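Local coordinates for protein CD180 antigen (Mus musculus, PDB 3T6Q) that may cooperate with MD-1 and TLR4 in the innate B-cell response to bacterial lipopolysaccharide, leading to NF-kappa-B activation, at residues S143-K148 and M173-Q178; H166-E171 and A192-G197. All coordinates share one frame; numbering follows the deposited sequence.

Contact 1: residues S143-K148 and M173-Q178; sequences SIKLPK and MSSLQQ
Ile144 and Leu146 pack against Met173, Ser175 and Leu176 in a buried contact between successive turns of a leucine-rich-repeat solenoid. The 143-148 loop of LRR 5 follows strand 133-135 and meets Met173 of the short helix 170-174 of LRR 6 and the turn that follows. The backbones come nearest at Leu146 and Ser175, whose CA atoms are 5.5 Å apart, and the two segments bury 273 Å² between them. Ser175 is the most covered residue, with apolar contacts beside it. CD1 of Ile144 reaches SD of Met173 at 3.7 Å; the methionine CB starts out away from the loop, but bends at chi2 and chi3 bring its sulfur back. Leu176 touches both loop side chains: its CD1 lies 4.2 Å from CD1 of Ile144, and its CD2 3.6 Å from CD1 of Leu146, the leucines crossing at about a right angle. Both leucines also touch Leu158 of strand 157-159, so this pair belongs to the solenoid core. A type I turn from Ser174 to Gln177 carries Leu176 into that position. Beside this cluster, with chi1 at 78°, the Ser175 hydroxyl stands between its own backbone N and carbonyl carbon, where it is also hydrogen-bonded to Asp172 O, and across the contact OG accepts the N-H of Leu146 at 2.9 Å, with an N-H...O angle of 168°.

Contact 2: residues H166-E171 and A192-G197; sequences HYLSKE and AGIEPG
Strands 167-168 and 193-194 run side by side in the same direction as a two-stranded parallel sheet, Tyr167 paired with Gly193 and Leu168 with Ile194, CA to CA 5.0 and 4.8 Å. The parallel pattern is Gly193 O with Leu168 N and Leu168 O with Glu195 N, the latter 2.9 Å and nearly straight. At the start of the pairing His166 O takes the N-H of Ala192, with a weak second bond from Gly193 N. These short strands of LRR 6 and LRR 7 are separate from the long succession of strands running through the solenoid. On one face, Leu168 and Ile194 lie side by side pointing the same way, and Leu168 continues onto Ile144, Leu186 and Phe209. On the other, the Tyr167 ring passes obliquely alongside the backbone of Gly193 to Glu195: with CG anti to the backbone N (chi1 -167°), CD1 comes to 3.2 Å from Gly193 O, and OH reaches CB of Glu195 at 3.3 Å. Ser169 is the N-cap of helix 170-174, its OG capping a backbone N just past 166-171 and its own N bonded to Asp172 OD2. Glu195, extended beyond CG, adds to this from the next repeat: OE2 accepts the N-H of Lys170 at 2.7 Å on its anti side, 33° out of the carboxylate plane, and a water links it to Glu171 N. Lys170 NZ stays 5.4 Å from Glu195 OE1. The helix N-terminus would probably stabilise the carboxylate's negative charge.

The two contacts lie with their centres 13 Å apart on the same side of the chain's centre, and their segments alternate along the sequence: 143-148, 166-171, 173-178, 192-197. Helix 170-174 serves both, its first residues in contact 2 and its later ones in contact 1. LRR 6 is thus joined to LRR 5 through one and to LRR 7 through the other, so together they tie three consecutive repeats. They also touch directly, with CG2 of Ile144 packing on CD2 of Leu168 at 3.8 Å. Contact 1 is buried, whereas contact 2 lies at the surface, where His166 and Ala192 also meet another copy of this protein.

Contact 1: residues S143-K148 and M173-Q178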
loop_
_atom_site.group_PDB
_atom_site.type_symbol
_atom_site.label_atom_id
_atom_site.label_comp_id
_atom_site.label_asym_id
_atom_site.label_seq_id
_atom_site.Cartn_x
_atom_site.Cartn_y
_atom_site.Cartn_z
ATOM N N SER A 143 -5.969 8.445 -8.944
ATOM C CA SER A 143 -6.208 9.460 -9.953
ATOM C C SER A 143 -4.881 10.012 -10.426
ATOM O O SER A 143 -3.964 10.166 -9.629
ATOM C CB SER A 143 -7.027 10.612 -9.338
ATOM O OG SER A 143 -7.220 11.621 -10.314
ATOM N N ILE A 144 -4.793 10.361 -11.707
ATOM C CA ILE A 144 -3.587 11.031 -12.235
ATOM C C ILE A 144 -3.585 12.579 -12.030
ATOM O O ILE A 144 -2.562 13.241 -12.259
ATOM C CB ILE A 144 -3.352 10.660 -13.731
ATOM C CG1 ILE A 144 -4.379 11.309 -14.634
ATOM C CG2 ILE A 144 -3.526 9.151 -13.954
ATOM C CD1 ILE A 144 -3.960 11.319 -16.088
ATOM N N LYS A 145 -4.709 13.136 -11.589
ATOM C CA LYS A 145 -4.880 14.603 -11.528
ATOM C C LYS A 145 -3.764 15.248 -10.729
ATOM O O LYS A 145 -3.472 14.843 -9.605
ATOM C CB LYS A 145 -6.252 14.985 -10.982
ATOM C CG LYS A 145 -6.468 16.510 -10.996
ATOM C CD LYS A 145 -7.901 16.930 -11.296
ATOM C CE LYS A 145 -8.931 16.169 -10.486
ATOM N NZ LYS A 145 -9.023 16.702 -9.103
ATOM N N LEU A 146 -3.095 16.214 -11.334
ATOM C CA LEU A 146 -2.041 16.948 -10.654
ATOM C C LEU A 146 -2.697 18.032 -9.781
ATOM O O LEU A 146 -3.752 18.565 -10.160
ATOM C CB LEU A 146 -1.050 17.520 -11.663
ATOM C CG LEU A 146 -0.307 16.425 -12.448
ATOM C CD1 LEU A 146 0.564 17.057 -13.512
ATOM C CD2 LEU A 146 0.559 15.552 -11.530
ATOM N N PRO A 147 -2.107 18.318 -8.594
ATOM C CA PRO A 147 -2.724 19.271 -7.668
ATOM C C PRO A 147 -2.616 20.722 -8.174
ATOM O O PRO A 147 -1.711 21.038 -8.946
ATOM C CB PRO A 147 -1.890 19.085 -6.389
ATOM C CG PRO A 147 -0.519 18.771 -6.907
ATOM C CD PRO A 147 -0.788 17.866 -8.094
ATOM N N LYS A 148 -3.541 21.582 -7.742
ATOM C CA LYS A 148 -3.547 22.997 -8.128
ATOM C C LYS A 148 -2.202 23.650 -7.795
ATOM O O LYS A 148 -1.688 23.498 -6.676
ATOM C CB LYS A 148 -4.691 23.769 -7.436
ATOM C CG LYS A 148 -6.025 23.026 -7.313
ATOM C CD LYS A 148 -6.235 22.413 -5.925
ATOM C CE LYS A 148 -5.903 20.921 -5.881
ATOM N NZ LYS A 148 -7.015 20.081 -6.413
ATOM N N MET A 173 -7.192 14.874 -17.196
ATOM C CA MET A 173 -6.368 15.175 -18.371
ATOM C C MET A 173 -6.057 16.667 -18.495
ATOM O O MET A 173 -4.948 17.022 -18.879
ATOM C CB MET A 173 -7.013 14.616 -19.666
ATOM C CG MET A 173 -7.243 13.102 -19.676
ATOM S SD MET A 173 -5.758 12.146 -19.225
ATOM C CE MET A 173 -4.576 12.806 -20.372
ATOM N N SER A 174 -6.996 17.549 -18.130
ATOM C CA SER A 174 -6.687 18.994 -18.242
ATOM C C SER A 174 -5.625 19.453 -17.237
ATOM O O SER A 174 -4.920 20.407 -17.487
ATOM C CB SER A 174 -7.950 19.860 -18.191
ATOM O OG SER A 174 -8.586 19.702 -16.952
ATOM N N SER A 175 -5.467 18.728 -16.120
ATOM C CA SER A 175 -4.407 19.065 -15.157
ATOM C C SER A 175 -2.979 18.911 -15.738
ATOM O O SER A 175 -2.022 19.447 -15.173
ATOM C CB SER A 175 -4.581 18.274 -13.841
ATOM O OG SER A 175 -4.121 16.930 -13.965
ATOM N N LEU A 176 -2.852 18.208 -16.869
ATOM C CA LEU A 176 -1.574 18.015 -17.594
ATOM C C LEU A 176 -1.365 18.942 -18.791
ATOM O O LEU A 176 -0.336 18.836 -19.453
ATOM C CB LEU A 176 -1.479 16.597 -18.177
ATOM C CG LEU A 176 -1.735 15.336 -17.383
ATOM C CD1 LEU A 176 -1.700 14.135 -18.313
ATOM C CD2 LEU A 176 -0.685 15.199 -16.295
ATOM N N GLN A 177 -2.341 19.799 -19.120
ATOM C CA GLN A 177 -2.276 20.578 -20.393
ATOM C C GLN A 177 -0.994 21.432 -20.593
ATOM O O GLN A 177 -0.489 21.551 -21.718
ATOM C CB GLN A 177 -3.566 21.397 -20.643
ATOM C CG GLN A 177 -3.854 22.433 -19.561
ATOM C CD GLN A 177 -5.200 23.123 -19.701
ATOM O OE1 GLN A 177 -6.260 22.507 -19.530
ATOM N NE2 GLN A 177 -5.164 24.422 -19.981
ATOM N N GLN A 178 -0.455 22.006 -19.517
ATOM C CA GLN A 178 0.770 22.818 -19.631
ATOM C C GLN A 178 2.055 22.040 -19.927
ATOM O O GLN A 178 3.045 22.606 -20.425
ATOM C CB GLN A 178 0.941 23.710 -18.395
ATOM C CG GLN A 178 0.474 25.149 -18.589
ATOM C CD GLN A 178 -0.775 25.255 -19.456
ATOM O OE1 GLN A 178 -1.839 24.737 -19.105
ATOM N NE2 GLN A 178 -0.650 25.924 -20.602
HETATM O O HOH W 1 -2.504 21.280 -12.257
#

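Contact 2: residues H166-E171 and A192-G197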
loop_
_atom_site.group_PDB
_atom_site.type_symbol
_atom_site.label_atom_id
_atom_site.label_comp_id
_atom_site.label_asym_id
_atom_site.label_seq_id
_atom_site.Cartn_x
_atom_site.Cartn_y
_atom_site.Cartn_z
ATOM N N HIS A 166 -8.368 3.615 -12.178
ATOM C CA HIS A 166 -9.297 2.880 -13.002
ATOM C C HIS A 166 -10.058 3.720 -14.001
ATOM O O HIS A 166 -10.838 3.173 -14.798
ATOM C CB HIS A 166 -10.245 2.033 -12.145
ATOM C CG HIS A 166 -11.183 2.831 -11.251
ATOM N ND1 HIS A 166 -10.810 3.312 -10.031
ATOM C CD2 HIS A 166 -12.545 3.178 -11.411
ATOM C CE1 HIS A 166 -11.865 3.952 -9.456
ATOM N NE2 HIS A 166 -12.924 3.863 -10.305
ATOM N N TYR A 167 -9.850 5.027 -13.950
ATOM C CA TYR A 167 -10.617 5.969 -14.753
ATOM C C TYR A 167 -9.809 7.219 -15.046
ATOM O O TYR A 167 -9.107 7.732 -14.184
ATOM C CB TYR A 167 -11.916 6.381 -14.030
ATOM C CG TYR A 167 -12.905 7.109 -14.915
ATOM C CD1 TYR A 167 -13.705 6.405 -15.826
ATOM C CD2 TYR A 167 -13.041 8.494 -14.844
ATOM C CE1 TYR A 167 -14.614 7.066 -16.641
ATOM C CE2 TYR A 167 -13.956 9.161 -15.647
ATOM C CZ TYR A 167 -14.725 8.447 -16.542
ATOM O OH TYR A 167 -15.624 9.123 -17.320
ATOM N N LEU A 168 -9.929 7.717 -16.271
ATOM C CA LEU A 168 -9.272 8.958 -16.652
ATOM C C LEU A 168 -10.364 9.937 -17.117
ATOM O O LEU A 168 -11.127 9.644 -18.056
ATOM C CB LEU A 168 -8.256 8.697 -17.761
ATOM C CG LEU A 168 -7.119 7.672 -17.545
ATOM C CD1 LEU A 168 -6.374 7.434 -18.866
ATOM C CD2 LEU A 168 -6.140 8.206 -16.533
ATOM N N SER A 169 -10.470 11.081 -16.444
ATOM C CA SER A 169 -11.589 11.996 -16.766
ATOM C C SER A 169 -11.017 13.172 -17.535
ATOM O O SER A 169 -9.800 13.345 -17.576
ATOM C CB SER A 169 -12.252 12.497 -15.480
ATOM O OG SER A 169 -11.344 13.375 -14.815
ATOM N N LYS A 170 -11.894 13.997 -18.116
ATOM C CA LYS A 170 -11.477 15.273 -18.713
ATOM C C LYS A 170 -10.682 16.151 -17.757
ATOM O O LYS A 170 -9.635 16.701 -18.100
ATOM C CB LYS A 170 -12.719 16.062 -19.145
ATOM C CG LYS A 170 -13.347 15.640 -20.460
ATOM C CD LYS A 170 -14.579 16.496 -20.731
ATOM C CE LYS A 170 -14.904 16.557 -22.207
ATOM N NZ LYS A 170 -15.986 17.552 -22.427
ATOM N N GLU A 171 -11.190 16.276 -16.537
ATOM C CA GLU A 171 -10.537 17.071 -15.492
ATOM C C GLU A 171 -9.138 16.587 -15.182
ATOM O O GLU A 171 -8.194 17.394 -15.099
ATOM C CB GLU A 171 -11.377 17.006 -14.224
ATOM C CG GLU A 171 -11.404 18.297 -13.448
ATOM C CD GLU A 171 -12.732 18.493 -12.748
ATOM O OE1 GLU A 171 -13.051 17.673 -11.856
ATOM O OE2 GLU A 171 -13.451 19.461 -13.096
ATOM N N ALA A 192 -10.690 0.984 -16.612
ATOM C CA ALA A 192 -12.015 0.514 -17.018
ATOM C C ALA A 192 -12.833 1.554 -17.774
ATOM O O ALA A 192 -13.777 1.188 -18.441
ATOM C CB ALA A 192 -12.802 -0.037 -15.828
ATOM N N GLY A 193 -12.450 2.830 -17.733
ATOM C CA GLY A 193 -13.180 3.841 -18.520
ATOM C C GLY A 193 -12.342 5.071 -18.739
ATOM O O GLY A 193 -11.472 5.389 -17.939
ATOM N N ILE A 194 -12.614 5.773 -19.833
ATOM C CA ILE A 194 -11.991 7.053 -20.149
ATOM C C ILE A 194 -13.150 7.979 -20.588
ATOM O O ILE A 194 -14.006 7.594 -21.399
ATOM C CB ILE A 194 -10.949 6.912 -21.293
ATOM C CG1 ILE A 194 -9.776 6.000 -20.827
ATOM C CG2 ILE A 194 -10.398 8.290 -21.698
ATOM C CD1 ILE A 194 -8.739 5.731 -21.904
ATOM N N GLU A 195 -13.209 9.160 -20.005
ATOM C CA GLU A 195 -14.322 10.089 -20.276
ATOM C C GLU A 195 -14.237 10.535 -21.728
ATOM O O GLU A 195 -13.176 10.970 -22.144
ATOM C CB GLU A 195 -14.230 11.306 -19.374
ATOM C CG GLU A 195 -15.549 12.089 -19.327
ATOM C CD GLU A 195 -15.536 13.302 -18.410
ATOM O OE1 GLU A 195 -16.564 14.010 -18.401
ATOM O OE2 GLU A 195 -14.524 13.587 -17.729
ATOM N N PRO A 196 -15.325 10.382 -22.516
ATOM C CA PRO A 196 -15.300 10.866 -23.895
ATOM C C PRO A 196 -14.843 12.312 -23.937
ATOM O O PRO A 196 -15.297 13.129 -23.141
ATOM C CB PRO A 196 -16.773 10.753 -24.320
ATOM C CG PRO A 196 -17.231 9.536 -23.586
ATOM C CD PRO A 196 -16.598 9.703 -22.216
ATOM N N GLY A 197 -13.899 12.620 -24.812
ATOM C CA GLY A 197 -13.396 13.970 -24.925
ATOM C C GLY A 197 -12.154 14.243 -24.127
ATOM O O GLY A 197 -11.493 15.271 -24.354
HETATM O O HOH W 2 -16.662 15.658 -25.022
HETATM O O HOH W 3 -14.075 15.533 -15.978
#